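Local structure of neurotoxin (Clostridium botulinum, 3N7L) at residues Met259-Val267 with Val330-Pro338; Arg373-Phe384 with Glu395-Tyr406. The protein probably binds ganglioside receptors on nerve cells through the receptor-binding domain described here, as part of a botulinum neurotoxin. All blocks are in the same frame, centred on the assembly; numbering follows the deposited sequence.

How the contacts relate
Of the four segments, the tight hairpin 259-267 comes first. The chain returns to this hairpin at residues 330-338, and contact 1 closes the long loop between them. Contact 2 opens later, at residues 373-384, and closes after a short connection at 395-406. The two contacts therefore follow in series and neither nests in the other. They meet in space, with centres 13 Å apart. Strands 329-335 and 394-402 are neighbours in one antiparallel sheet, while the 259-267 hairpin packs against both. Lys262 of contact 1 also reaches the hydroxyl of Tyr396 in contact 2. Together they tie a hairpin to the sheet of the C-terminal, trefoil-type receptor-binding region.

Contact 1 of 2, residues Met259-Val267 with Val330-Pro338; sequences MSKKGNGIV and VPLGALDQP
Ile266 lies over one face of the Gly333-Ala334 peptide, with its CG1 3.7 Å from Gly333 C. At the edge of that peptide, Ala334 N donates to Asn264 O at 2.8 Å. The bond is somewhat bent, 150° at the hydrogen. The side-chain amide of Asn264 has Leu335 CD2 off one side of its plane, 4.0 Å from OD1. A water near the amide plane bridges Asn264 OD1 to Ala334 O. Ile266 has CG1 beside its backbone N (chi1 -73°), and its CD1 reaches Ala334 CB at 3.7 Å. The aliphatic part of Lys261 also touches this methyl, and its CE is 4.0 Å from Ala334 CB. Its NZ turns back to Gly263 O, which ties the lysine to its own type II' turn, Lys262 to Gly265. Gly265 and Gly333 form a single backbone bridge; their CA atoms are 4.1 Å apart. A second water joins Ile266 O to Leu332 O. Strand segments 265-267 and 330-335 run at 106° to each other, so the hairpin crosses strand 329-335 and does not extend its sheet. Ile266 also packs on Leu316 of strand 313-318 and Pro399 of strand 394-402, so the hairpin lies across the trefoil-type sheet.

Contact 2 of 2, residues Arg373-Phe384 with Glu395-Tyr406; sequences RLGILSIGSYSF and EYLIPVIKIEHY
Tyr406 lays one ring face over Gly375 and Ile376. Ile376 CB is 4.2 Å from the ring centroid, a CH-pi contact, and Ile376 CG2 is 3.5 Å from Tyr406 CB. The Tyr406 ring swings over the strand because its CG sits between the backbone N and the carbonyl carbon (chi1 58°). At the other end, the edge of Tyr396 meets the face of Phe384 in a T-shaped pair, planes at 76°. On the same face as Tyr396, Tyr382 crosses Ile398 at about a right angle; Ile398 CG1 comes to the ring edge, 3.8 Å from Tyr382 CD1. On the other side of the sheet, Ile379 CG1 packs on Leu397 CD1 at 3.9 Å. Leu377 CD1 packs likewise on Ile401 CG1. Ser381 OG donates to Glu395 OE2 at 2.6 Å, and the bend of Glu395 at chi2 (-79°) brings its carboxylate over.

Backbone bonds set these positions. Ile376, Ser378, Gly380 and Tyr382 each exchange two with Lys402, Val400, Ile398 and Tyr396, as in a regular antiparallel hairpin. Further out, two waters join Tyr406 OH to Arg373, one through NH2 and one through O. Arg373 also makes a salt bridge to Glu300. Tyr396 OH also hydrogen-bonds Asp389, which probably helps to anchor the hydroxyl end of the ring.

In the trefoil-type sheet, strand 359-366 flanks the other edge of strand 373-384, and strand 329-335 that of 394-402. Backbone bonds and apolar packing thus hold the hairpin along its length. Near one end, the Ser381 bond probably helps stabilise the negative charge of Glu395.

Contact 1 of 2, residues Met259-Val267 with Val330-Pro338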
loop_
_atom_site.group_PDB
_atom_site.type_symbol
_atom_site.label_atom_id
_atom_site.label_comp_id
_atom_site.label_asym_id
_atom_site.label_seq_id
_atom_site.Cartn_x
_atom_site.Cartn_y
_atom_site.Cartn_z
ATOM N N MET A 259 -14.168 9.316 11.858
ATOM C CA MET A 259 -14.933 8.830 12.996
ATOM C C MET A 259 -15.199 9.841 14.101
ATOM O O MET A 259 -14.287 10.514 14.581
ATOM C CB MET A 259 -14.231 7.625 13.614
ATOM C CG MET A 259 -14.820 6.294 13.229
ATOM S SD MET A 259 -13.924 4.922 13.992
ATOM C CE MET A 259 -13.899 5.410 15.688
ATOM N N SER A 260 -16.461 9.927 14.507
ATOM C CA SER A 260 -16.862 10.803 15.588
ATOM C C SER A 260 -17.777 9.997 16.509
ATOM O O SER A 260 -17.994 8.800 16.293
ATOM C CB SER A 260 -17.599 12.028 15.053
ATOM O OG SER A 260 -17.826 12.956 16.101
ATOM N N LYS A 261 -18.321 10.651 17.522
ATOM C CA LYS A 261 -19.192 9.981 18.474
ATOM C C LYS A 261 -20.339 10.887 18.908
ATOM O O LYS A 261 -20.172 12.101 19.041
ATOM C CB LYS A 261 -18.363 9.554 19.697
ATOM C CG LYS A 261 -19.137 8.991 20.882
ATOM C CD LYS A 261 -18.160 8.629 22.013
ATOM C CE LYS A 261 -18.843 8.034 23.248
ATOM N NZ LYS A 261 -19.669 9.022 24.009
ATOM N N LYS A 262 -21.508 10.289 19.102
ATOM C CA LYS A 262 -22.680 11.006 19.575
ATOM C C LYS A 262 -23.423 10.026 20.464
ATOM O O LYS A 262 -23.921 9.008 19.993
ATOM C CB LYS A 262 -23.576 11.455 18.424
ATOM C CG LYS A 262 -24.747 12.294 18.918
ATOM C CD LYS A 262 -25.402 13.088 17.811
ATOM C CE LYS A 262 -26.475 14.004 18.381
ATOM N NZ LYS A 262 -27.099 14.820 17.306
ATOM N N GLY A 263 -23.494 10.323 21.755
ATOM C CA GLY A 263 -24.148 9.397 22.658
ATOM C C GLY A 263 -23.315 8.121 22.653
ATOM O O GLY A 263 -22.082 8.179 22.665
ATOM N N ASN A 264 -23.974 6.969 22.613
ATOM C CA ASN A 264 -23.266 5.690 22.598
ATOM C C ASN A 264 -22.772 5.327 21.209
ATOM O O ASN A 264 -21.944 4.427 21.055
ATOM C CB ASN A 264 -24.182 4.558 23.067
ATOM C CG ASN A 264 -24.580 4.688 24.513
ATOM O OD1 ASN A 264 -23.728 4.754 25.396
ATOM N ND2 ASN A 264 -25.883 4.724 24.768
ATOM N N GLY A 265 -23.276 6.026 20.199
ATOM C CA GLY A 265 -22.909 5.683 18.839
ATOM C C GLY A 265 -21.691 6.298 18.180
ATOM O O GLY A 265 -21.273 7.420 18.488
ATOM N N ILE A 266 -21.111 5.520 17.273
ATOM C CA ILE A 266 -19.986 5.966 16.464
ATOM C C ILE A 266 -20.688 6.484 15.213
ATOM O O ILE A 266 -21.514 5.780 14.633
ATOM C CB ILE A 266 -19.071 4.798 16.010
ATOM C CG1 ILE A 266 -18.236 4.270 17.180
ATOM C CG2 ILE A 266 -18.170 5.268 14.866
ATOM C CD1 ILE A 266 -17.279 5.294 17.760
ATOM N N VAL A 267 -20.393 7.713 14.808
ATOM C CA VAL A 267 -21.007 8.264 13.607
ATOM C C VAL A 267 -19.893 8.796 12.716
ATOM O O VAL A 267 -18.835 9.207 13.205
ATOM C CB VAL A 267 -22.003 9.415 13.920
ATOM C CG1 VAL A 267 -23.109 8.920 14.839
ATOM C CG2 VAL A 267 -21.268 10.587 14.542
ATOM N N VAL A 330 -27.308 -4.543 13.717
ATOM C CA VAL A 330 -27.034 -4.047 15.057
ATOM C C VAL A 330 -25.931 -2.995 14.929
ATOM O O VAL A 330 -24.862 -3.259 14.371
ATOM C CB VAL A 330 -26.610 -5.204 16.011
ATOM C CG1 VAL A 330 -25.435 -5.970 15.417
ATOM C CG2 VAL A 330 -26.256 -4.646 17.386
ATOM N N PRO A 331 -26.184 -1.777 15.426
ATOM C CA PRO A 331 -25.162 -0.736 15.320
ATOM C C PRO A 331 -23.963 -0.978 16.216
ATOM O O PRO A 331 -24.068 -1.627 17.255
ATOM C CB PRO A 331 -25.916 0.520 15.725
ATOM C CG PRO A 331 -26.798 -0.001 16.823
ATOM C CD PRO A 331 -27.324 -1.311 16.235
ATOM N N LEU A 332 -22.826 -0.436 15.801
ATOM C CA LEU A 332 -21.593 -0.538 16.555
ATOM C C LEU A 332 -21.328 0.842 17.163
ATOM O O LEU A 332 -21.366 1.851 16.454
ATOM C CB LEU A 332 -20.437 -0.920 15.634
ATOM C CG LEU A 332 -19.142 -1.210 16.390
ATOM C CD1 LEU A 332 -19.317 -2.514 17.170
ATOM C CD2 LEU A 332 -17.979 -1.314 15.415
ATOM N N GLY A 333 -21.066 0.882 18.466
ATOM C CA GLY A 333 -20.814 2.151 19.132
ATOM C C GLY A 333 -19.558 2.163 19.977
ATOM O O GLY A 333 -18.736 1.258 19.886
ATOM N N ALA A 334 -19.401 3.201 20.795
ATOM C CA ALA A 334 -18.229 3.333 21.660
ATOM C C ALA A 334 -18.703 3.210 23.105
ATOM O O ALA A 334 -19.398 4.086 23.618
ATOM C CB ALA A 334 -17.551 4.683 21.428
ATOM N N LEU A 335 -18.310 2.125 23.762
ATOM C CA LEU A 335 -18.755 1.866 25.125
ATOM C C LEU A 335 -17.642 1.723 26.153
ATOM O O LEU A 335 -16.598 1.134 25.874
ATOM C CB LEU A 335 -19.601 0.592 25.134
ATOM C CG LEU A 335 -20.641 0.489 24.017
ATOM C CD1 LEU A 335 -21.169 -0.936 23.925
ATOM C CD2 LEU A 335 -21.755 1.481 24.278
ATOM N N ASP A 336 -17.874 2.264 27.346
ATOM C CA ASP A 336 -16.905 2.147 28.434
ATOM C C ASP A 336 -17.358 0.867 29.138
ATOM O O ASP A 336 -18.186 0.902 30.046
ATOM C CB ASP A 336 -17.004 3.361 29.368
ATOM C CG ASP A 336 -15.849 3.433 30.359
ATOM O OD1 ASP A 336 -15.567 4.543 30.867
ATOM O OD2 ASP A 336 -15.226 2.385 30.630
ATOM N N GLN A 337 -16.818 -0.263 28.693
ATOM C CA GLN A 337 -17.219 -1.568 29.211
ATOM C C GLN A 337 -16.070 -2.486 29.636
ATOM O O GLN A 337 -14.958 -2.395 29.116
ATOM C CB GLN A 337 -18.038 -2.278 28.129
ATOM C CG GLN A 337 -17.251 -2.425 26.826
ATOM C CD GLN A 337 -18.087 -2.906 25.647
ATOM O OE1 GLN A 337 -17.616 -2.923 24.500
ATOM N NE2 GLN A 337 -19.319 -3.304 25.919
ATOM N N PRO A 338 -16.337 -3.394 30.586
ATOM C CA PRO A 338 -15.310 -4.333 31.057
ATOM C C PRO A 338 -15.051 -5.429 30.010
ATOM O O PRO A 338 -15.809 -5.570 29.051
ATOM C CB PRO A 338 -15.902 -4.871 32.362
ATOM C CG PRO A 338 -17.369 -4.808 32.128
ATOM C CD PRO A 338 -17.561 -3.491 31.403
HETATM O O HOH W 1 -20.855 5.285 25.538
HETATM O O HOH W 2 -23.234 3.767 15.779
#

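Contact 2 of 2, residues Arg373-Phe384 with Glu395-Tyr406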
loop_
_atom_site.group_PDB
_atom_site.type_symbol
_atom_site.label_atom_id
_atom_site.label_comp_id
_atom_site.label_asym_id
_atom_site.label_seq_id
_atom_site.Cartn_x
_atom_site.Cartn_y
_atom_site.Cartn_z
ATOM N N ARG A 373 -17.743 -17.139 13.667
ATOM C CA ARG A 373 -18.336 -15.911 13.156
ATOM C C ARG A 373 -19.842 -15.809 13.330
ATOM O O ARG A 373 -20.571 -16.778 13.115
ATOM C CB ARG A 373 -17.979 -15.760 11.678
ATOM C CG ARG A 373 -16.491 -15.889 11.412
ATOM C CD ARG A 373 -16.168 -15.774 9.935
ATOM N NE ARG A 373 -14.733 -15.904 9.695
ATOM C CZ ARG A 373 -14.160 -15.751 8.505
ATOM N NH1 ARG A 373 -12.846 -15.886 8.376
ATOM N NH2 ARG A 373 -14.900 -15.463 7.441
ATOM N N LEU A 374 -20.300 -14.617 13.704
ATOM C CA LEU A 374 -21.724 -14.350 13.904
ATOM C C LEU A 374 -22.247 -13.307 12.925
ATOM O O LEU A 374 -23.451 -13.187 12.726
ATOM C CB LEU A 374 -21.981 -13.843 15.323
ATOM C CG LEU A 374 -21.645 -14.774 16.486
ATOM C CD1 LEU A 374 -22.024 -14.097 17.795
ATOM C CD2 LEU A 374 -22.398 -16.086 16.322
ATOM N N GLY A 375 -21.345 -12.536 12.329
ATOM C CA GLY A 375 -21.777 -11.511 11.398
ATOM C C GLY A 375 -20.614 -10.756 10.788
ATOM O O GLY A 375 -19.460 -11.055 11.079
ATOM N N ILE A 376 -20.915 -9.776 9.943
ATOM C CA ILE A 376 -19.865 -9.000 9.302
ATOM C C ILE A 376 -20.073 -7.506 9.557
ATOM O O ILE A 376 -21.203 -7.047 9.717
ATOM C CB ILE A 376 -19.817 -9.306 7.776
ATOM C CG1 ILE A 376 -18.579 -8.665 7.150
ATOM C CG2 ILE A 376 -21.096 -8.823 7.094
ATOM C CD1 ILE A 376 -18.380 -9.037 5.699
ATOM N N LEU A 377 -18.977 -6.755 9.620
ATOM C CA LEU A 377 -19.054 -5.319 9.875
ATOM C C LEU A 377 -19.181 -4.531 8.581
ATOM O O LEU A 377 -18.355 -4.660 7.682
ATOM C CB LEU A 377 -17.808 -4.830 10.636
ATOM C CG LEU A 377 -17.793 -3.328 10.981
ATOM C CD1 LEU A 377 -18.939 -3.011 11.938
ATOM C CD2 LEU A 377 -16.468 -2.949 11.623
ATOM N N SER A 378 -20.222 -3.715 8.492
ATOM C CA SER A 378 -20.431 -2.895 7.316
ATOM C C SER A 378 -20.688 -1.454 7.763
ATOM O O SER A 378 -20.358 -1.074 8.888
ATOM C CB SER A 378 -21.609 -3.427 6.498
ATOM O OG SER A 378 -21.664 -2.804 5.227
ATOM N N ILE A 379 -21.292 -0.663 6.887
ATOM C CA ILE A 379 -21.562 0.736 7.180
ATOM C C ILE A 379 -22.835 1.142 6.454
ATOM O O ILE A 379 -23.184 0.555 5.435
ATOM C CB ILE A 379 -20.369 1.604 6.699
ATOM C CG1 ILE A 379 -20.507 3.047 7.173
ATOM C CG2 ILE A 379 -20.285 1.562 5.176
ATOM C CD1 ILE A 379 -19.234 3.865 6.924
ATOM N N GLY A 380 -23.538 2.138 6.977
ATOM C CA GLY A 380 -24.759 2.572 6.322
ATOM C C GLY A 380 -25.421 3.714 7.058
ATOM O O GLY A 380 -25.094 4.000 8.212
ATOM N N SER A 381 -26.358 4.376 6.393
ATOM C CA SER A 381 -27.051 5.483 7.016
ATOM C C SER A 381 -28.416 5.030 7.518
ATOM O O SER A 381 -29.192 4.428 6.778
ATOM C CB SER A 381 -27.201 6.634 6.021
ATOM O OG SER A 381 -27.792 7.763 6.644
ATOM N N TYR A 382 -28.694 5.308 8.786
ATOM C CA TYR A 382 -29.963 4.942 9.383
ATOM C C TYR A 382 -30.544 6.105 10.172
ATOM O O TYR A 382 -29.811 6.921 10.745
ATOM C CB TYR A 382 -29.791 3.720 10.280
ATOM C CG TYR A 382 -29.248 2.539 9.524
ATOM C CD1 TYR A 382 -27.870 2.331 9.409
ATOM C CD2 TYR A 382 -30.107 1.658 8.864
ATOM C CE1 TYR A 382 -27.361 1.284 8.658
ATOM C CE2 TYR A 382 -29.607 0.604 8.102
ATOM C CZ TYR A 382 -28.233 0.425 8.004
ATOM O OH TYR A 382 -27.733 -0.602 7.239
ATOM N N SER A 383 -31.869 6.169 10.202
ATOM C CA SER A 383 -32.565 7.236 10.900
ATOM C C SER A 383 -33.027 6.826 12.290
ATOM O O SER A 383 -33.934 6.009 12.437
ATOM C CB SER A 383 -33.773 7.690 10.073
ATOM O OG SER A 383 -34.529 8.672 10.763
ATOM N N PHE A 384 -32.382 7.376 13.310
ATOM C CA PHE A 384 -32.771 7.095 14.680
ATOM C C PHE A 384 -32.301 8.222 15.598
ATOM O O PHE A 384 -32.015 9.323 15.124
ATOM C CB PHE A 384 -32.262 5.715 15.149
ATOM C CG PHE A 384 -30.756 5.555 15.165
ATOM C CD1 PHE A 384 -30.088 5.302 16.361
ATOM C CD2 PHE A 384 -30.014 5.601 13.985
ATOM C CE1 PHE A 384 -28.702 5.094 16.382
ATOM C CE2 PHE A 384 -28.630 5.395 13.994
ATOM C CZ PHE A 384 -27.970 5.141 15.194
ATOM N N GLU A 395 -30.724 11.047 10.376
ATOM C CA GLU A 395 -29.940 10.104 9.590
ATOM C C GLU A 395 -28.501 10.149 10.092
ATOM O O GLU A 395 -27.914 11.221 10.219
ATOM C CB GLU A 395 -29.978 10.480 8.100
ATOM C CG GLU A 395 -31.301 10.147 7.395
ATOM C CD GLU A 395 -31.430 8.668 7.025
ATOM O OE1 GLU A 395 -32.570 8.203 6.801
ATOM O OE2 GLU A 395 -30.395 7.969 6.940
ATOM N N TYR A 396 -27.947 8.982 10.394
ATOM C CA TYR A 396 -26.573 8.872 10.857
ATOM C C TYR A 396 -25.875 7.801 10.041
ATOM O O TYR A 396 -26.418 6.706 9.848
ATOM C CB TYR A 396 -26.512 8.469 12.343
ATOM C CG TYR A 396 -26.957 9.551 13.305
ATOM C CD1 TYR A 396 -26.206 10.717 13.467
ATOM C CD2 TYR A 396 -28.144 9.428 14.018
ATOM C CE1 TYR A 396 -26.638 11.740 14.316
ATOM C CE2 TYR A 396 -28.584 10.443 14.867
ATOM C CZ TYR A 396 -27.827 11.595 15.009
ATOM O OH TYR A 396 -28.265 12.610 15.832
ATOM N N LEU A 397 -24.682 8.123 9.552
ATOM C CA LEU A 397 -23.887 7.164 8.799
ATOM C C LEU A 397 -23.141 6.462 9.924
ATOM O O LEU A 397 -22.359 7.087 10.650
ATOM C CB LEU A 397 -22.913 7.885 7.868
ATOM C CG LEU A 397 -21.982 7.013 7.020
ATOM C CD1 LEU A 397 -22.804 6.043 6.157
ATOM C CD2 LEU A 397 -21.114 7.910 6.150
ATOM N N ILE A 398 -23.391 5.166 10.077
ATOM C CA ILE A 398 -22.791 4.426 11.171
ATOM C C ILE A 398 -22.210 3.070 10.813
ATOM O O ILE A 398 -22.557 2.476 9.793
ATOM C CB ILE A 398 -23.840 4.130 12.259
ATOM C CG1 ILE A 398 -24.947 3.244 11.663
ATOM C CG2 ILE A 398 -24.442 5.430 12.797
ATOM C CD1 ILE A 398 -25.781 2.510 12.694
ATOM N N PRO A 399 -21.301 2.569 11.660
ATOM C CA PRO A 399 -20.705 1.257 11.423
ATOM C C PRO A 399 -21.839 0.344 11.911
ATOM O O PRO A 399 -22.447 0.617 12.947
ATOM C CB PRO A 399 -19.486 1.259 12.346
ATOM C CG PRO A 399 -19.924 2.118 13.478
ATOM C CD PRO A 399 -20.681 3.238 12.819
ATOM N N VAL A 400 -22.140 -0.708 11.161
ATOM C CA VAL A 400 -23.237 -1.599 11.507
ATOM C C VAL A 400 -22.877 -3.050 11.208
ATOM O O VAL A 400 -22.152 -3.339 10.262
ATOM C CB VAL A 400 -24.514 -1.208 10.698
ATOM C CG1 VAL A 400 -24.258 -1.396 9.209
ATOM C CG2 VAL A 400 -25.711 -2.026 11.144
ATOM N N ILE A 401 -23.379 -3.963 12.029
ATOM C CA ILE A 401 -23.106 -5.378 11.833
ATOM C C ILE A 401 -24.346 -6.093 11.290
ATOM O O ILE A 401 -25.448 -5.890 11.785
ATOM C CB ILE A 401 -22.687 -6.048 13.161
ATOM C CG1 ILE A 401 -21.421 -5.375 13.706
ATOM C CG2 ILE A 401 -22.424 -7.536 12.943
ATOM C CD1 ILE A 401 -21.002 -5.872 15.064
ATOM N N LYS A 402 -24.162 -6.899 10.247
ATOM C CA LYS A 402 -25.259 -7.680 9.676
ATOM C C LYS A 402 -25.040 -9.051 10.308
ATOM O O LYS A 402 -24.053 -9.728 10.017
ATOM C CB LYS A 402 -25.142 -7.763 8.151
ATOM C CG LYS A 402 -26.219 -8.617 7.491
ATOM C CD LYS A 402 -27.615 -8.044 7.723
ATOM C CE LYS A 402 -28.699 -8.972 7.182
ATOM N NZ LYS A 402 -28.552 -9.197 5.723
ATOM N N ILE A 403 -25.960 -9.457 11.173
ATOM C CA ILE A 403 -25.819 -10.706 11.904
ATOM C C ILE A 403 -25.728 -12.058 11.193
ATOM O O ILE A 403 -24.659 -12.441 10.728
ATOM C CB ILE A 403 -26.883 -10.773 13.021
ATOM C CG1 ILE A 403 -26.658 -9.600 13.973
ATOM C CG2 ILE A 403 -26.771 -12.073 13.811
ATOM C CD1 ILE A 403 -25.241 -9.531 14.516
ATOM N N GLU A 404 -26.830 -12.782 11.098
ATOM C CA GLU A 404 -26.784 -14.119 10.519
ATOM C C GLU A 404 -26.684 -14.262 9.006
ATOM O O GLU A 404 -25.941 -15.106 8.506
ATOM C CB GLU A 404 -27.990 -14.913 11.008
ATOM C CG GLU A 404 -27.949 -16.376 10.652
ATOM C CD GLU A 404 -29.225 -17.079 11.037
ATOM O OE1 GLU A 404 -29.678 -16.884 12.187
ATOM O OE2 GLU A 404 -29.773 -17.826 10.196
ATOM N N HIS A 405 -27.431 -13.450 8.275
ATOM C CA HIS A 405 -27.422 -13.551 6.827
ATOM C C HIS A 405 -26.666 -12.408 6.169
ATOM O O HIS A 405 -27.186 -11.300 6.047
ATOM C CB HIS A 405 -28.864 -13.612 6.317
ATOM C CG HIS A 405 -29.691 -14.664 6.992
ATOM N ND1 HIS A 405 -30.304 -14.460 8.211
ATOM C CD2 HIS A 405 -29.954 -15.946 6.649
ATOM C CE1 HIS A 405 -30.908 -15.572 8.589
ATOM N NE2 HIS A 405 -30.711 -16.490 7.660
ATOM N N TYR A 406 -25.439 -12.690 5.736
ATOM C CA TYR A 406 -24.603 -11.676 5.101
ATOM C C TYR A 406 -23.765 -12.202 3.934
ATOM O O TYR A 406 -22.686 -11.682 3.654
ATOM C CB TYR A 406 -23.690 -11.036 6.153
ATOM C CG TYR A 406 -22.788 -12.010 6.882
ATOM C CD1 TYR A 406 -21.552 -12.380 6.352
ATOM C CD2 TYR A 406 -23.170 -12.563 8.104
ATOM C CE1 TYR A 406 -20.717 -13.276 7.020
ATOM C CE2 TYR A 406 -22.343 -13.462 8.781
ATOM C CZ TYR A 406 -21.119 -13.812 8.232
ATOM O OH TYR A 406 -20.296 -14.691 8.895
HETATM O O HOH W 3 -17.977 -15.959 7.265
HETATM O O HOH W 4 -21.472 -16.475 10.511
#